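Local coordinates for protein putative adenosine kinase (Schistosoma mansoni, PDB 3VAS) that probably phosphorylates adenosine to AMP, as an adenosine kinase of the ribokinase-like pfkB family, and binds adenosine, at residues Leu219-Thr224 with Gly248-Leu253. Numbering follows the deposited sequence.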
loop_
_atom_site.group_PDB
_atom_site.type_symbol
_atom_site.label_atom_id
_atom_site.label_comp_id
_atom_site.label_asym_id
_atom_site.label_seq_id
_atom_site.Cartn_x
_atom_site.Cartn_y
_atom_site.Cartn_z
ATOM N N LEU A 219 11.410 -3.629 -4.630
ATOM C CA LEU A 219 10.565 -4.663 -5.223
ATOM C C LEU A 219 10.786 -4.789 -6.728
ATOM O O LEU A 219 10.919 -5.896 -7.248
ATOM C CB LEU A 219 9.086 -4.408 -4.918
ATOM C CG LEU A 219 8.686 -4.597 -3.451
ATOM C CD1 LEU A 219 7.307 -4.012 -3.200
ATOM C CD2 LEU A 219 8.739 -6.073 -3.044
ATOM N N SER A 220 10.824 -3.660 -7.431
ATOM C CA SER A 220 11.087 -3.692 -8.866
ATOM C C SER A 220 12.511 -4.141 -9.183
ATOM O O SER A 220 12.762 -4.706 -10.243
ATOM C CB SER A 220 10.817 -2.331 -9.500
ATOM O OG SER A 220 9.429 -2.057 -9.491
ATOM N N GLN A 221 13.435 -3.891 -8.262
ATOM C CA GLN A 221 14.842 -4.234 -8.477
ATOM C C GLN A 221 15.137 -5.705 -8.187
ATOM O O GLN A 221 15.794 -6.373 -8.982
ATOM C CB GLN A 221 15.754 -3.341 -7.628
ATOM C CG GLN A 221 15.636 -1.856 -7.947
ATOM C CD GLN A 221 16.334 -0.971 -6.926
ATOM O OE1 GLN A 221 16.423 -1.313 -5.745
ATOM N NE2 GLN A 221 16.835 0.174 -7.380
ATOM N N PHE A 222 14.648 -6.207 -7.055
ATOM C CA PHE A 222 15.003 -7.554 -6.611
ATOM C C PHE A 222 13.885 -8.573 -6.774
ATOM O O PHE A 222 14.113 -9.776 -6.646
ATOM C CB PHE A 222 15.496 -7.523 -5.164
ATOM C CG PHE A 222 16.650 -6.590 -4.951
ATOM C CD1 PHE A 222 17.913 -6.915 -5.421
ATOM C CD2 PHE A 222 16.468 -5.376 -4.305
ATOM C CE1 PHE A 222 18.980 -6.052 -5.240
ATOM C CE2 PHE A 222 17.529 -4.508 -4.119
ATOM C CZ PHE A 222 18.788 -4.846 -4.589
ATOM N N ASN A 223 12.680 -8.091 -7.052
ATOM C CA ASN A 223 11.546 -8.976 -7.271
ATOM C C ASN A 223 10.848 -8.628 -8.566
ATOM O O ASN A 223 9.617 -8.592 -8.637
ATOM C CB ASN A 223 10.572 -8.897 -6.099
ATOM C CG ASN A 223 11.209 -9.326 -4.796
ATOM O OD1 ASN A 223 11.692 -8.496 -4.027
ATOM N ND2 ASN A 223 11.231 -10.632 -4.548
ATOM N N THR A 224 11.658 -8.362 -9.584
ATOM C CA THR A 224 11.178 -7.913 -10.881
ATOM C C THR A 224 10.192 -8.910 -11.477
ATOM O O THR A 224 9.135 -8.515 -11.957
ATOM C CB THR A 224 12.350 -7.710 -11.863
ATOM O OG1 THR A 224 13.440 -7.073 -11.186
ATOM C CG2 THR A 224 11.918 -6.861 -13.039
ATOM N N GLY A 248 11.984 1.389 -14.295
ATOM C CA GLY A 248 12.474 1.747 -15.610
ATOM C C GLY A 248 13.902 1.298 -15.840
ATOM O O GLY A 248 14.210 0.707 -16.877
ATOM N N GLU A 249 14.773 1.577 -14.874
ATOM C CA GLU A 249 16.178 1.198 -14.989
ATOM C C GLU A 249 16.343 -0.308 -15.176
ATOM O O GLU A 249 17.083 -0.759 -16.056
ATOM C CB GLU A 249 16.975 1.656 -13.768
ATOM C CG GLU A 249 18.418 1.163 -13.791
ATOM C CD GLU A 249 19.228 1.623 -12.597
ATOM O OE1 GLU A 249 20.464 1.433 -12.615
ATOM O OE2 GLU A 249 18.634 2.168 -11.643
ATOM N N VAL A 250 15.644 -1.077 -14.349
ATOM C CA VAL A 250 15.706 -2.534 -14.416
ATOM C C VAL A 250 15.246 -3.056 -15.783
ATOM O O VAL A 250 15.684 -4.113 -16.230
ATOM C CB VAL A 250 14.890 -3.183 -13.272
ATOM C CG1 VAL A 250 14.869 -4.691 -13.401
ATOM C CG2 VAL A 250 15.473 -2.784 -11.931
ATOM N N HIS A 251 14.390 -2.295 -16.459
ATOM C CA HIS A 251 13.876 -2.716 -17.762
ATOM C C HIS A 251 14.598 -2.092 -18.956
ATOM O O HIS A 251 14.171 -2.256 -20.098
ATOM C CB HIS A 251 12.367 -2.471 -17.858
ATOM C CG HIS A 251 11.560 -3.359 -16.964
ATOM N ND1 HIS A 251 11.425 -3.129 -15.612
ATOM C CD2 HIS A 251 10.866 -4.491 -17.224
ATOM C CE1 HIS A 251 10.674 -4.074 -15.078
ATOM N NE2 HIS A 251 10.320 -4.913 -16.035
ATOM N N GLY A 252 15.693 -1.387 -18.700
ATOM C CA GLY A 252 16.455 -0.780 -19.779
ATOM C C GLY A 252 15.820 0.460 -20.392
ATOM O O GLY A 252 16.230 0.903 -21.465
ATOM N N LEU A 253 14.821 1.025 -19.717
ATOM C CA LEU A 253 14.206 2.269 -20.167
ATOM C C LEU A 253 15.089 3.453 -19.770
ATOM O O LEU A 253 14.814 4.154 -18.790
ATOM C CB LEU A 253 12.804 2.417 -19.575
ATOM C CG LEU A 253 11.900 1.200 -19.792
ATOM C CD1 LEU A 253 10.514 1.412 -19.188
ATOM C CD2 LEU A 253 11.805 0.867 -21.271
HETATM O O HOH W 1 16.592 0.146 -10.216
#
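In the ribokinase-like fold, the C-terminal end of helix 241-250 meets the junction of helices 217-222 and 224-231 at the surface, where Val250 packs against Ser220, Gln221 and Thr224. The two methyls of Val250 divide the work. Val250 CG2 lies 3.7 Å from Ser220 O and 3.8 Å from Gln221 CA. Val250 CG1, anti to the backbone N (chi1 176°), meets Thr224 tip to tip, 3.6 Å from Thr224 OG1. That hydroxyl donates a 2.6 Å hydrogen bond to Ser220 O from above the carbonyl plane, which ties Thr224 back to the preceding turn. The methyl of Thr224, CG2, also touches Val250 CG1 and lies 3.7 Å from His251 CE1, oblique to the ring. Hydrogen bonds of both ring nitrogens, ND1 with Tyr247 O and NE2 with Asp228 OD2, and a stack on the Tyr247 ring hold the His251 ring in place. A water bridges the segments: its O accepts from Gln221 NE2 at 2.8 Å and donates to Glu249 OE2. A Schellman motif ends the helix, with Gly252 at C-prime (positive phi), Leu253 N bonded to Gly248 O and Gly252 N to Glu249 O. Helix 189-205 touches Leu219 and Asn223, while helix 257-267 touches Leu253. Strand 236-240 leads directly into helix 241-250.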